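PDB 6AK1: dimethyl-sulfide monooxygenase from Hyphomicrobium sulfonivorans, which oxidises dimethyl sulfide to methanethiol and formaldehyde with O2 and NADH, using FMN as cofactor, as the large subunit of a two-component monooxygenase. Local coordinates for residues K3-N8 / D392-A397; V65-A70 / D319-D324; Y158-E163 / G203-V208; K170-S175 / G210-E215. One frame throughout, in Å; residues are numbered along the deposited sequence.

Contact 1 (K3-N8 / D392-A397)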
loop_
_atom_site.group_PDB
_atom_site.type_symbol
_atom_site.label_atom_id
_atom_site.label_comp_id
_atom_site.label_asym_id
_atom_site.label_seq_id
_atom_site.Cartn_x
_atom_site.Cartn_y
_atom_site.Cartn_z
ATOM N N LYS A 3 -0.959 5.430 22.953
ATOM C CA LYS A 3 -1.389 5.021 21.614
ATOM C C LYS A 3 -0.211 4.541 20.760
ATOM O O LYS A 3 0.757 5.279 20.528
ATOM C CB LYS A 3 -2.097 6.152 20.881
ATOM C CG LYS A 3 -2.643 5.693 19.515
ATOM C CD LYS A 3 -2.374 6.711 18.414
ATOM C CE LYS A 3 -3.487 6.704 17.364
ATOM N NZ LYS A 3 -3.289 7.781 16.341
ATOM N N ARG A 4 -0.320 3.303 20.290
ATOM C CA ARG A 4 0.786 2.620 19.639
ATOM C C ARG A 4 0.991 3.140 18.222
ATOM O O ARG A 4 0.035 3.291 17.456
ATOM C CB ARG A 4 0.515 1.117 19.611
ATOM C CG ARG A 4 1.601 0.297 18.949
ATOM C CD ARG A 4 1.267 -1.183 19.000
ATOM N NE ARG A 4 0.331 -1.597 17.955
ATOM C CZ ARG A 4 0.684 -1.927 16.716
ATOM N NH1 ARG A 4 1.952 -1.874 16.336
ATOM N NH2 ARG A 4 -0.239 -2.298 15.844
ATOM N N ILE A 5 2.248 3.410 17.876
ATOM C CA ILE A 5 2.604 3.831 16.523
ATOM C C ILE A 5 2.730 2.600 15.625
ATOM O O ILE A 5 3.405 1.623 15.973
ATOM C CB ILE A 5 3.898 4.654 16.536
ATOM C CG1 ILE A 5 3.721 5.894 17.432
ATOM C CG2 ILE A 5 4.283 5.059 15.139
ATOM C CD1 ILE A 5 5.000 6.716 17.640
ATOM N N VAL A 6 2.063 2.641 14.472
ATOM C CA VAL A 6 2.106 1.544 13.511
ATOM C C VAL A 6 3.335 1.714 12.626
ATOM O O VAL A 6 3.536 2.775 12.021
ATOM C CB VAL A 6 0.813 1.503 12.675
ATOM C CG1 VAL A 6 0.958 0.523 11.510
ATOM C CG2 VAL A 6 -0.377 1.111 13.549
ATOM N N LEU A 7 4.161 0.670 12.540
ATOM C CA LEU A 7 5.404 0.718 11.774
ATOM C C LEU A 7 5.296 -0.210 10.571
ATOM O O LEU A 7 5.143 -1.423 10.733
ATOM C CB LEU A 7 6.588 0.323 12.650
ATOM C CG LEU A 7 6.726 1.186 13.905
ATOM C CD1 LEU A 7 7.781 0.620 14.846
ATOM C CD2 LEU A 7 7.015 2.645 13.537
ATOM N N ASN A 8 5.366 0.362 9.373
ATOM C CA ASN A 8 5.341 -0.386 8.125
ATOM C C ASN A 8 6.616 -0.108 7.338
ATOM O O ASN A 8 7.105 1.031 7.316
ATOM C CB ASN A 8 4.146 0.004 7.233
ATOM C CG ASN A 8 2.802 -0.380 7.815
ATOM O OD1 ASN A 8 2.691 -1.217 8.711
ATOM N ND2 ASN A 8 1.757 0.221 7.270
ATOM N N ASP A 392 -1.717 7.583 12.232
ATOM C CA ASP A 392 -1.577 6.393 13.070
ATOM C C ASP A 392 -0.208 5.730 12.970
ATOM O O ASP A 392 0.135 4.927 13.840
ATOM C CB ASP A 392 -2.662 5.373 12.718
ATOM C CG ASP A 392 -4.064 5.877 13.060
ATOM O OD1 ASP A 392 -4.450 5.790 14.247
ATOM O OD2 ASP A 392 -4.779 6.366 12.158
ATOM N N GLY A 393 0.588 6.059 11.960
ATOM C CA GLY A 393 1.901 5.460 11.838
ATOM C C GLY A 393 2.516 5.788 10.491
ATOM O O GLY A 393 2.121 6.757 9.830
ATOM N N PHE A 394 3.458 4.940 10.070
ATOM C CA PHE A 394 4.346 5.330 8.992
ATOM C C PHE A 394 4.547 4.205 7.989
ATOM O O PHE A 394 4.639 3.029 8.357
ATOM C CB PHE A 394 5.702 5.786 9.559
ATOM C CG PHE A 394 5.574 6.855 10.611
ATOM C CD1 PHE A 394 5.487 8.191 10.249
ATOM C CD2 PHE A 394 5.489 6.517 11.955
ATOM C CE1 PHE A 394 5.351 9.181 11.217
ATOM C CE2 PHE A 394 5.345 7.494 12.918
ATOM C CZ PHE A 394 5.278 8.828 12.549
ATOM N N ASN A 395 4.603 4.599 6.713
ATOM C CA ASN A 395 5.144 3.781 5.633
ATOM C C ASN A 395 6.561 4.277 5.403
ATOM O O ASN A 395 6.775 5.286 4.719
ATOM C CB ASN A 395 4.302 3.888 4.365
ATOM C CG ASN A 395 3.213 2.838 4.303
ATOM O OD1 ASN A 395 2.941 2.155 5.296
ATOM N ND2 ASN A 395 2.564 2.717 3.147
ATOM N N LEU A 396 7.517 3.567 5.995
ATOM C CA LEU A 396 8.926 3.944 6.012
ATOM C C LEU A 396 9.584 3.553 4.694
ATOM O O LEU A 396 9.826 2.368 4.434
ATOM C CB LEU A 396 9.608 3.274 7.201
ATOM C CG LEU A 396 8.946 3.712 8.513
ATOM C CD1 LEU A 396 9.347 2.863 9.678
ATOM C CD2 LEU A 396 9.280 5.174 8.786
ATOM N N ALA A 397 9.856 4.546 3.857
ATOM C CA ALA A 397 10.550 4.331 2.599
ATOM C C ALA A 397 12.054 4.250 2.836
ATOM O O ALA A 397 12.575 4.698 3.861
ATOM C CB ALA A 397 10.238 5.462 1.616
#
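With CG of N8 set beside its own backbone N (chi1 -67°) and that of N395 held likewise but further round (chi1 -91°), the two amides are brought together on one side of two neighbouring strands. N8 ND2 donates to N395 OD1 at 3.0 Å, nearly in line with the acceptor's C=O and in the plane of the N8 amide, although the two amide planes are turned 50° apart. Shortening N8 to an alanine is likely to deprive N395 OD1 of this donor and set the N395 amide free to turn. On the other side of the strands, I5 CG2 lies 3.5 Å from F394 CE2, at the ring's edge; helix 375-388 packs against the same phenylalanine. K3 meets D392 from above the carboxylate plane, a salt bridge of 3.1 Å between NZ and OD1, while D392 OD2 is taken by R262 and by the backbone N of I277. The strands run parallel, and the bonding alternates in the usual way: V6 N to D392 O, F394 N to V6 O, N8 N to F394 O and L396 N to N8 O, all at 2.9 to 3.1 Å. G393 fits because it has no side chain, its CA lying 3.1 Å from V6 O. This is the seam of the TIM barrel, where the first strand, 6-12, meets the last, 393-397. Chemically, the amide pair satisfies part of its own polarity within the buried barrel wall, and the D392 carboxylate, drawn on by two cationic partners, would be expected to remain ionised.

Contact 2 (V65-A70 / D319-D324); sequences VYRGSA and DFAKLD
The Y66 ring presents its edge to the 3-10 turn at 320-322, with the backbone N of F320 and of A321 near its plane and CE1 3.5 Å from A321 N. Over the centre of one face lies CG of the next residue, R67, 3.3 Å above the plane. The D319 carboxylate, its plane 79° from the ring's, is approached on both faces: R67 N reaches OD1 at 2.8 Å from one, A321 N reaches the same OD1 at 3.0 Å from the other. The second of these bonds closes an Asx turn at D319, which opens the 3-10 segment, while the first ties it to a type II turn in 65-68, closed by G68 N on V65 O at 3.0 Å. Because CG of D319 stands opposite the backbone N (chi1 175°), OD1 can reach into that turn. With an alanine in place of D319, the amides of R67 and A321 would probably lose their shared acceptor and the two turns could drift apart. At the base of the D319 side chain, V65 CG1 rests 3.9 Å from D319 CB. E306 of helix 305-316 takes the polar ends of both Y66 and R67, and the F320 ring turns away to pack on helices 305-316 and 355-362.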
loop_
_atom_site.group_PDB
_atom_site.type_symbol
_atom_site.label_atom_id
_atom_site.label_comp_id
_atom_site.label_asym_id
_atom_site.label_seq_id
_atom_site.Cartn_x
_atom_site.Cartn_y
_atom_site.Cartn_z
ATOM N N VAL A 65 7.924 10.436 -19.119
ATOM C CA VAL A 65 7.617 11.853 -19.346
ATOM C C VAL A 65 8.891 12.685 -19.490
ATOM O O VAL A 65 9.028 13.480 -20.431
ATOM C CB VAL A 65 6.720 12.391 -18.215
ATOM C CG1 VAL A 65 6.663 13.926 -18.252
ATOM C CG2 VAL A 65 5.328 11.780 -18.315
ATOM N N TYR A 66 9.829 12.532 -18.561
ATOM C CA TYR A 66 11.047 13.330 -18.587
ATOM C C TYR A 66 11.861 13.039 -19.834
ATOM O O TYR A 66 12.227 11.885 -20.100
ATOM C CB TYR A 66 11.883 13.068 -17.337
ATOM C CG TYR A 66 13.212 13.790 -17.324
ATOM C CD1 TYR A 66 13.282 15.182 -17.471
ATOM C CD2 TYR A 66 14.397 13.088 -17.144
ATOM C CE1 TYR A 66 14.514 15.849 -17.457
ATOM C CE2 TYR A 66 15.623 13.741 -17.116
ATOM C CZ TYR A 66 15.679 15.121 -17.284
ATOM O OH TYR A 66 16.909 15.765 -17.258
ATOM N N ARG A 67 12.135 14.091 -20.611
ATOM C CA ARG A 67 12.859 13.990 -21.875
ATOM C C ARG A 67 12.110 13.168 -22.923
ATOM O O ARG A 67 12.694 12.791 -23.944
ATOM C CB ARG A 67 14.282 13.427 -21.668
ATOM C CG ARG A 67 15.066 14.159 -20.588
ATOM C CD ARG A 67 16.515 13.686 -20.465
ATOM N NE ARG A 67 17.298 13.923 -21.676
ATOM C CZ ARG A 67 18.620 13.772 -21.761
ATOM N NH1 ARG A 67 19.324 13.387 -20.713
ATOM N NH2 ARG A 67 19.243 14.008 -22.904
ATOM N N GLY A 68 10.825 12.883 -22.704
ATOM C CA GLY A 68 10.018 12.213 -23.709
ATOM C C GLY A 68 10.326 10.750 -23.940
ATOM O O GLY A 68 9.960 10.214 -24.987
ATOM N N SER A 69 11.000 10.082 -23.003
ATOM C CA SER A 69 11.287 8.659 -23.141
ATOM C C SER A 69 11.485 8.047 -21.763
ATOM O O SER A 69 11.584 8.745 -20.750
ATOM C CB SER A 69 12.528 8.400 -24.005
ATOM O OG SER A 69 13.715 8.673 -23.283
ATOM N N ALA A 70 11.544 6.719 -21.736
ATOM C CA ALA A 70 11.832 6.004 -20.509
ATOM C C ALA A 70 13.329 5.823 -20.274
ATOM O O ALA A 70 13.707 5.137 -19.323
ATOM C CB ALA A 70 11.125 4.648 -20.519
ATOM N N ASP A 319 7.458 17.571 -17.540
ATOM C CA ASP A 319 8.725 17.194 -18.162
ATOM C C ASP A 319 9.747 18.270 -17.823
ATOM O O ASP A 319 9.747 19.356 -18.416
ATOM C CB ASP A 319 8.555 17.021 -19.667
ATOM C CG ASP A 319 9.867 16.758 -20.381
ATOM O OD1 ASP A 319 10.877 16.419 -19.711
ATOM O OD2 ASP A 319 9.887 16.894 -21.626
ATOM N N PHE A 320 10.630 17.972 -16.865
ATOM C CA PHE A 320 11.628 18.955 -16.451
ATOM C C PHE A 320 12.621 19.319 -17.549
ATOM O O PHE A 320 13.378 20.275 -17.368
ATOM C CB PHE A 320 12.390 18.448 -15.222
ATOM C CG PHE A 320 11.769 18.854 -13.914
ATOM C CD1 PHE A 320 10.523 18.376 -13.542
ATOM C CD2 PHE A 320 12.432 19.725 -13.054
ATOM C CE1 PHE A 320 9.945 18.756 -12.332
ATOM C CE2 PHE A 320 11.864 20.100 -11.845
ATOM C CZ PHE A 320 10.611 19.619 -11.487
ATOM N N ALA A 321 12.667 18.589 -18.667
ATOM C CA ALA A 321 13.538 19.018 -19.754
ATOM C C ALA A 321 13.103 20.367 -20.334
ATOM O O ALA A 321 13.892 21.010 -21.032
ATOM C CB ALA A 321 13.587 17.956 -20.847
ATOM N N LYS A 322 11.878 20.813 -20.042
ATOM C CA LYS A 322 11.355 22.111 -20.452
ATOM C C LYS A 322 11.679 23.226 -19.461
ATOM O O LYS A 322 11.365 24.392 -19.732
ATOM C CB LYS A 322 9.831 22.043 -20.618
ATOM C CG LYS A 322 9.304 20.862 -21.413
ATOM C CD LYS A 322 9.584 20.997 -22.886
ATOM C CE LYS A 322 8.893 19.876 -23.653
ATOM N NZ LYS A 322 9.187 19.942 -25.108
ATOM N N LEU A 323 12.284 22.902 -18.326
ATOM C CA LEU A 323 12.470 23.848 -17.236
ATOM C C LEU A 323 13.921 24.322 -17.195
ATOM O O LEU A 323 14.766 23.911 -17.995
ATOM C CB LEU A 323 12.059 23.224 -15.898
ATOM C CG LEU A 323 10.584 23.293 -15.486
ATOM C CD1 LEU A 323 9.649 22.721 -16.542
ATOM C CD2 LEU A 323 10.385 22.569 -14.168
ATOM N N ASP A 324 14.213 25.194 -16.235
ATOM C CA ASP A 324 15.512 25.848 -16.152
ATOM C C ASP A 324 16.201 25.418 -14.862
ATOM O O ASP A 324 15.701 25.720 -13.763
ATOM C CB ASP A 324 15.356 27.383 -16.234
ATOM C CG ASP A 324 16.661 28.127 -16.019
ATOM O OD1 ASP A 324 17.758 27.536 -16.267
ATOM O OD2 ASP A 324 16.579 29.326 -15.639
#

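Contact 3 (Y158-E163 / G203-V208); sequences YEMADE and GKYYKV
The hydrogen bonds between Y205, Y206 and the helix all end on the carboxylate of E163. A nearly extended side chain (chi1 -165°) carries the acid from helix 157-174 into the turn at 203-206. There OE1 accepts from Y205 N at 3.0 Å, on the syn side and close to the carboxylate plane, while Y206 N comes to OE2 at 2.8 Å from above that plane; H201 NE2 adds an outside bond to OE2. The turn joins strands 201-202 and 207-208 of a small beta-hairpin, and G203 lets the acid in close: its CA is 3.1 Å from E163 OE2, where a side chain would collide. Aromatic contacts follow. M160 CG lies over one face of the Y205 ring, 3.9 Å from its centroid, a CH-pi contact, with SD placed obliquely in a Met-aromatic contact; K204 CG lies over the opposite face, so a side-chain methylene lies over each face of the ring. Y206 instead offers its edge, CE2 being 3.7 Å from M160 O, and its ring stands 82° from the E163 carboxylate. Beyond these, E159 CB touches Y205 OH at 3.9 Å, and that hydroxyl is bonded to E156. One turn of the helix, near H154 and including Y158, residues that probably bind FMN as in related enzymes, thus holds the hairpin. With backbone N-H groups and an imidazole pointed at it, the buried carboxylate of E163 is likely to be stabilised in its charged form.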
loop_
_atom_site.group_PDB
_atom_site.type_symbol
_atom_site.label_atom_id
_atom_site.label_comp_id
_atom_site.label_asym_id
_atom_site.label_seq_id
_atom_site.Cartn_x
_atom_site.Cartn_y
_atom_site.Cartn_z
ATOM N N TYR A 158 -15.227 6.171 -10.811
ATOM C CA TYR A 158 -15.503 5.837 -9.416
ATOM C C TYR A 158 -16.806 5.075 -9.241
ATOM O O TYR A 158 -16.936 4.299 -8.290
ATOM C CB TYR A 158 -15.485 7.104 -8.563
ATOM C CG TYR A 158 -14.066 7.520 -8.266
ATOM C CD1 TYR A 158 -13.284 6.775 -7.392
ATOM C CD2 TYR A 158 -13.487 8.625 -8.898
ATOM C CE1 TYR A 158 -11.975 7.127 -7.133
ATOM C CE2 TYR A 158 -12.177 8.984 -8.643
ATOM C CZ TYR A 158 -11.425 8.228 -7.758
ATOM O OH TYR A 158 -10.120 8.562 -7.482
ATOM N N GLU A 159 -17.771 5.267 -10.139
ATOM C CA GLU A 159 -18.916 4.364 -10.194
ATOM C C GLU A 159 -18.465 2.958 -10.585
ATOM O O GLU A 159 -18.938 1.956 -10.033
ATOM C CB GLU A 159 -19.951 4.905 -11.189
ATOM C CG GLU A 159 -20.975 5.910 -10.621
ATOM C CD GLU A 159 -20.365 6.997 -9.746
ATOM O OE1 GLU A 159 -20.729 7.055 -8.539
ATOM O OE2 GLU A 159 -19.529 7.792 -10.254
ATOM N N MET A 160 -17.551 2.872 -11.543
ATOM C CA MET A 160 -16.950 1.598 -11.904
ATOM C C MET A 160 -16.242 0.977 -10.712
ATOM O O MET A 160 -16.428 -0.207 -10.411
ATOM C CB MET A 160 -15.971 1.811 -13.054
ATOM C CG MET A 160 -16.104 0.828 -14.180
ATOM S SD MET A 160 -15.061 1.314 -15.564
ATOM C CE MET A 160 -15.705 2.958 -15.932
ATOM N N ALA A 161 -15.432 1.774 -10.015
ATOM C CA ALA A 161 -14.658 1.258 -8.894
ATOM C C ALA A 161 -15.566 0.792 -7.759
ATOM O O ALA A 161 -15.267 -0.204 -7.089
ATOM C CB ALA A 161 -13.674 2.326 -8.410
ATOM N N ASP A 162 -16.679 1.499 -7.527
ATOM C CA ASP A 162 -17.629 1.074 -6.496
ATOM C C ASP A 162 -18.178 -0.313 -6.802
ATOM O O ASP A 162 -18.271 -1.170 -5.917
ATOM C CB ASP A 162 -18.797 2.061 -6.385
ATOM C CG ASP A 162 -18.470 3.294 -5.557
ATOM O OD1 ASP A 162 -17.660 3.214 -4.605
ATOM O OD2 ASP A 162 -19.060 4.358 -5.853
ATOM N N GLU A 163 -18.587 -0.536 -8.050
ATOM C CA GLU A 163 -19.199 -1.811 -8.384
ATOM C C GLU A 163 -18.165 -2.923 -8.393
ATOM O O GLU A 163 -18.478 -4.062 -8.041
ATOM C CB GLU A 163 -19.903 -1.725 -9.734
ATOM C CG GLU A 163 -20.867 -2.893 -9.984
ATOM C CD GLU A 163 -21.384 -2.923 -11.411
ATOM O OE1 GLU A 163 -21.640 -1.840 -11.973
ATOM O OE2 GLU A 163 -21.513 -4.021 -11.974
ATOM N N GLY A 203 -24.523 -5.455 -12.486
ATOM C CA GLY A 203 -24.554 -4.013 -12.367
ATOM C C GLY A 203 -24.382 -3.348 -13.708
ATOM O O GLY A 203 -24.512 -3.982 -14.704
ATOM N N LYS A 204 -24.082 -2.070 -13.729
ATOM C CA LYS A 204 -23.872 -1.379 -14.994
ATOM C C LYS A 204 -22.589 -1.841 -15.676
ATOM O O LYS A 204 -22.523 -1.871 -16.909
ATOM C CB LYS A 204 -23.857 0.133 -14.763
ATOM C CG LYS A 204 -23.529 0.971 -16.003
ATOM C CD LYS A 204 -23.743 2.463 -15.736
ATOM C CE LYS A 204 -23.053 3.342 -16.776
ATOM N NZ LYS A 204 -23.300 2.920 -18.180
ATOM N N TYR A 205 -21.572 -2.236 -14.906
ATOM C CA TYR A 205 -20.247 -2.478 -15.459
ATOM C C TYR A 205 -19.783 -3.918 -15.357
ATOM O O TYR A 205 -18.882 -4.306 -16.102
ATOM C CB TYR A 205 -19.201 -1.590 -14.763
ATOM C CG TYR A 205 -19.556 -0.128 -14.800
ATOM C CD1 TYR A 205 -19.352 0.630 -15.947
ATOM C CD2 TYR A 205 -20.113 0.485 -13.695
ATOM C CE1 TYR A 205 -19.697 1.969 -15.983
ATOM C CE2 TYR A 205 -20.455 1.805 -13.718
ATOM C CZ TYR A 205 -20.248 2.551 -14.859
ATOM O OH TYR A 205 -20.605 3.879 -14.854
ATOM N N TYR A 206 -20.336 -4.707 -14.451
ATOM C CA TYR A 206 -19.877 -6.076 -14.285
ATOM C C TYR A 206 -21.061 -7.025 -14.227
ATOM O O TYR A 206 -22.115 -6.703 -13.668
ATOM C CB TYR A 206 -18.998 -6.219 -13.033
ATOM C CG TYR A 206 -17.782 -5.334 -13.113
ATOM C CD1 TYR A 206 -16.733 -5.645 -13.967
ATOM C CD2 TYR A 206 -17.696 -4.164 -12.367
ATOM C CE1 TYR A 206 -15.615 -4.818 -14.061
ATOM C CE2 TYR A 206 -16.588 -3.334 -12.455
ATOM C CZ TYR A 206 -15.558 -3.669 -13.299
ATOM O OH TYR A 206 -14.474 -2.850 -13.384
ATOM N N LYS A 207 -20.881 -8.186 -14.842
ATOM C CA LYS A 207 -21.829 -9.282 -14.745
ATOM C C LYS A 207 -21.050 -10.472 -14.210
ATOM O O LYS A 207 -20.163 -10.987 -14.893
ATOM C CB LYS A 207 -22.460 -9.585 -16.103
ATOM C CG LYS A 207 -23.738 -10.394 -16.023
ATOM C CD LYS A 207 -24.215 -10.807 -17.401
ATOM C CE LYS A 207 -25.451 -11.680 -17.285
ATOM N NZ LYS A 207 -25.276 -12.729 -16.237
ATOM N N VAL A 208 -21.343 -10.872 -12.977
ATOM C CA VAL A 208 -20.713 -12.026 -12.342
ATOM C C VAL A 208 -21.835 -12.842 -11.709
ATOM O O VAL A 208 -22.248 -12.556 -10.573
ATOM C CB VAL A 208 -19.648 -11.601 -11.309
ATOM C CG1 VAL A 208 -18.927 -12.829 -10.724
ATOM C CG2 VAL A 208 -18.646 -10.641 -11.935
#

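Contact 4 (K170-S175 / G210-E215); sequences KLWEGS and GFHICE
The last turns of helix 157-174 meet the loop that leaves strand 207-208 and leads to barrel strand 223-227, with H212 as the loop's chief contribution. Its backbone N donates to S175 OG at 3.1 Å in a fairly straight bond (159°), and the same hydroxyl is bonded to the backbone O of H197, so this one serine, at the C-terminal turn, bonds to two separate loop segments. With chi1 at -169°, the imidazole of H212 swings toward the helix. L171 lies beside the base of the ring: H212 CB is 3.4 Å from L171 O and 3.9 Å from L171 CD2. Further along, the indole of W172 turns an edge toward the imidazole face in an offset edge-to-face pair, planes 83° apart and centroids of its five-membered ring and the H212 ring 5.3 Å apart; W172 CD1 is the indole carbon next to H212 NE2, at 3.7 Å. The polar rims of both rings are used by helix 112-126, S120 OG pairing with H212 NE2 and A116 O with W172 NE1. S175 CB also packs 4.1 Å from H212 CB. In that turn, K170 O accepts from G174 N at 3.0 Å and weakly from S175 N, a wider pi-type turn. Such a helix end, followed by a long excursion before the next parallel strand, belongs to an elaborated beta-alpha-beta crossover of a TIM barrel.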
loop_
_atom_site.group_PDB
_atom_site.type_symbol
_atom_site.label_atom_id
_atom_site.label_comp_id
_atom_site.label_asym_id
_atom_site.label_seq_id
_atom_site.Cartn_x
_atom_site.Cartn_y
_atom_site.Cartn_z
ATOM N N LYS A 170 -18.941 -9.320 -2.371
ATOM C CA LYS A 170 -19.939 -10.384 -2.484
ATOM C C LYS A 170 -19.271 -11.744 -2.570
ATOM O O LYS A 170 -19.703 -12.703 -1.919
ATOM C CB LYS A 170 -20.829 -10.158 -3.712
ATOM C CG LYS A 170 -21.800 -8.996 -3.574
ATOM C CD LYS A 170 -22.653 -8.809 -4.842
ATOM C CE LYS A 170 -23.596 -7.604 -4.721
ATOM N NZ LYS A 170 -24.351 -7.361 -5.986
ATOM N N LEU A 171 -18.203 -11.848 -3.360
ATOM C CA LEU A 171 -17.506 -13.124 -3.491
ATOM C C LEU A 171 -16.894 -13.552 -2.163
ATOM O O LEU A 171 -17.060 -14.700 -1.733
ATOM C CB LEU A 171 -16.439 -13.020 -4.580
ATOM C CG LEU A 171 -16.994 -12.828 -5.991
ATOM C CD1 LEU A 171 -15.905 -12.389 -6.960
ATOM C CD2 LEU A 171 -17.688 -14.115 -6.486
ATOM N N TRP A 172 -16.227 -12.616 -1.472
ATOM C CA TRP A 172 -15.470 -12.935 -0.260
ATOM C C TRP A 172 -16.366 -13.160 0.955
ATOM O O TRP A 172 -16.111 -14.073 1.751
ATOM C CB TRP A 172 -14.479 -11.808 0.054
ATOM C CG TRP A 172 -13.253 -11.751 -0.821
ATOM C CD1 TRP A 172 -12.619 -12.802 -1.428
ATOM C CD2 TRP A 172 -12.515 -10.577 -1.177
ATOM N NE1 TRP A 172 -11.528 -12.356 -2.133
ATOM C CE2 TRP A 172 -11.439 -10.991 -1.995
ATOM C CE3 TRP A 172 -12.657 -9.211 -0.880
ATOM C CZ2 TRP A 172 -10.503 -10.083 -2.524
ATOM C CZ3 TRP A 172 -11.721 -8.308 -1.405
ATOM C CH2 TRP A 172 -10.660 -8.758 -2.223
ATOM N N GLU A 173 -17.397 -12.328 1.128
ATOM C CA GLU A 173 -18.237 -12.329 2.325
ATOM C C GLU A 173 -19.544 -13.100 2.168
ATOM O O GLU A 173 -19.961 -13.787 3.105
ATOM C CB GLU A 173 -18.566 -10.891 2.747
ATOM C CG GLU A 173 -17.355 -10.018 3.058
ATOM C CD GLU A 173 -16.657 -10.409 4.359
ATOM O OE1 GLU A 173 -17.295 -11.045 5.228
ATOM O OE2 GLU A 173 -15.459 -10.078 4.512
ATOM N N GLY A 174 -20.214 -13.000 1.016
ATOM C CA GLY A 174 -21.559 -13.535 0.893
ATOM C C GLY A 174 -21.715 -14.882 0.215
ATOM O O GLY A 174 -22.637 -15.641 0.539
ATOM N N SER A 175 -20.810 -15.199 -0.712
ATOM C CA SER A 175 -21.026 -16.343 -1.593
ATOM C C SER A 175 -21.036 -17.667 -0.827
ATOM O O SER A 175 -21.892 -18.523 -1.078
ATOM C CB SER A 175 -19.974 -16.359 -2.694
ATOM O OG SER A 175 -20.245 -17.433 -3.566
ATOM N N GLY A 210 -21.922 -16.198 -10.915
ATOM C CA GLY A 210 -21.592 -17.413 -10.199
ATOM C C GLY A 210 -21.118 -17.187 -8.772
ATOM O O GLY A 210 -21.289 -16.125 -8.173
ATOM N N PHE A 211 -20.515 -18.234 -8.220
ATOM C CA PHE A 211 -20.049 -18.222 -6.844
ATOM C C PHE A 211 -18.526 -18.232 -6.810
ATOM O O PHE A 211 -17.863 -18.666 -7.755
ATOM C CB PHE A 211 -20.605 -19.418 -6.058
ATOM C CG PHE A 211 -20.280 -20.755 -6.663
ATOM C CD1 PHE A 211 -19.114 -21.428 -6.314
ATOM C CD2 PHE A 211 -21.148 -21.353 -7.566
ATOM C CE1 PHE A 211 -18.813 -22.665 -6.862
ATOM C CE2 PHE A 211 -20.849 -22.594 -8.125
ATOM C CZ PHE A 211 -19.687 -23.251 -7.770
ATOM N N HIS A 212 -17.987 -17.740 -5.699
ATOM C CA HIS A 212 -16.544 -17.634 -5.530
ATOM C C HIS A 212 -15.931 -19.029 -5.574
ATOM O O HIS A 212 -16.501 -19.990 -5.053
ATOM C CB HIS A 212 -16.241 -16.924 -4.206
ATOM C CG HIS A 212 -14.810 -16.520 -4.026
ATOM N ND1 HIS A 212 -14.018 -16.061 -5.059
ATOM C CD2 HIS A 212 -14.033 -16.491 -2.915
ATOM C CE1 HIS A 212 -12.814 -15.776 -4.592
ATOM N NE2 HIS A 212 -12.796 -16.028 -3.294
ATOM N N ILE A 213 -14.786 -19.153 -6.237
ATOM C CA ILE A 213 -14.231 -20.480 -6.484
ATOM C C ILE A 213 -13.275 -20.871 -5.354
ATOM O O ILE A 213 -12.643 -21.929 -5.410
ATOM C CB ILE A 213 -13.566 -20.528 -7.880
ATOM C CG1 ILE A 213 -13.561 -21.947 -8.452
ATOM C CG2 ILE A 213 -12.157 -19.943 -7.863
ATOM C CD1 ILE A 213 -13.211 -22.001 -9.944
ATOM N N CYS A 214 -13.185 -20.039 -4.308
ATOM C CA CYS A 214 -12.383 -20.321 -3.117
ATOM C C CYS A 214 -13.256 -20.457 -1.877
ATOM O O CYS A 214 -14.232 -19.710 -1.706
ATOM C CB CYS A 214 -11.364 -19.209 -2.829
ATOM S SG CYS A 214 -10.297 -18.783 -4.181
ATOM N N GLU A 215 -12.853 -21.357 -0.974
ATOM C CA GLU A 215 -13.535 -21.466 0.303
ATOM C C GLU A 215 -13.143 -20.290 1.195
ATOM O O GLU A 215 -12.126 -19.634 0.952
ATOM C CB GLU A 215 -13.209 -22.798 0.984
ATOM C CG GLU A 215 -11.833 -22.879 1.619
ATOM C CD GLU A 215 -11.575 -24.238 2.273
ATOM O OE1 GLU A 215 -10.907 -25.080 1.638
ATOM O OE2 GLU A 215 -12.047 -24.459 3.416
#

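Along the chain the first segments come in the order of contacts 1, 2, 3 and 4, and the second ones follow as 3, 4, 2 and 1. Contact 1 therefore spans nearly the whole barrel, joining its first and last strands, and the other three fall within that span. Contacts 3 and 4 alternate in sequence, share helix 157-174 and have centres 17 Å apart: the helix receives the 203-208 hairpin on one part and the following loop on another. Contact 2 lies away from them, its centre 37 Å from that of contact 3 and 47 Å from that of contact 4. Barrel closure and attachment of peripheral excursions thus occur at separate places.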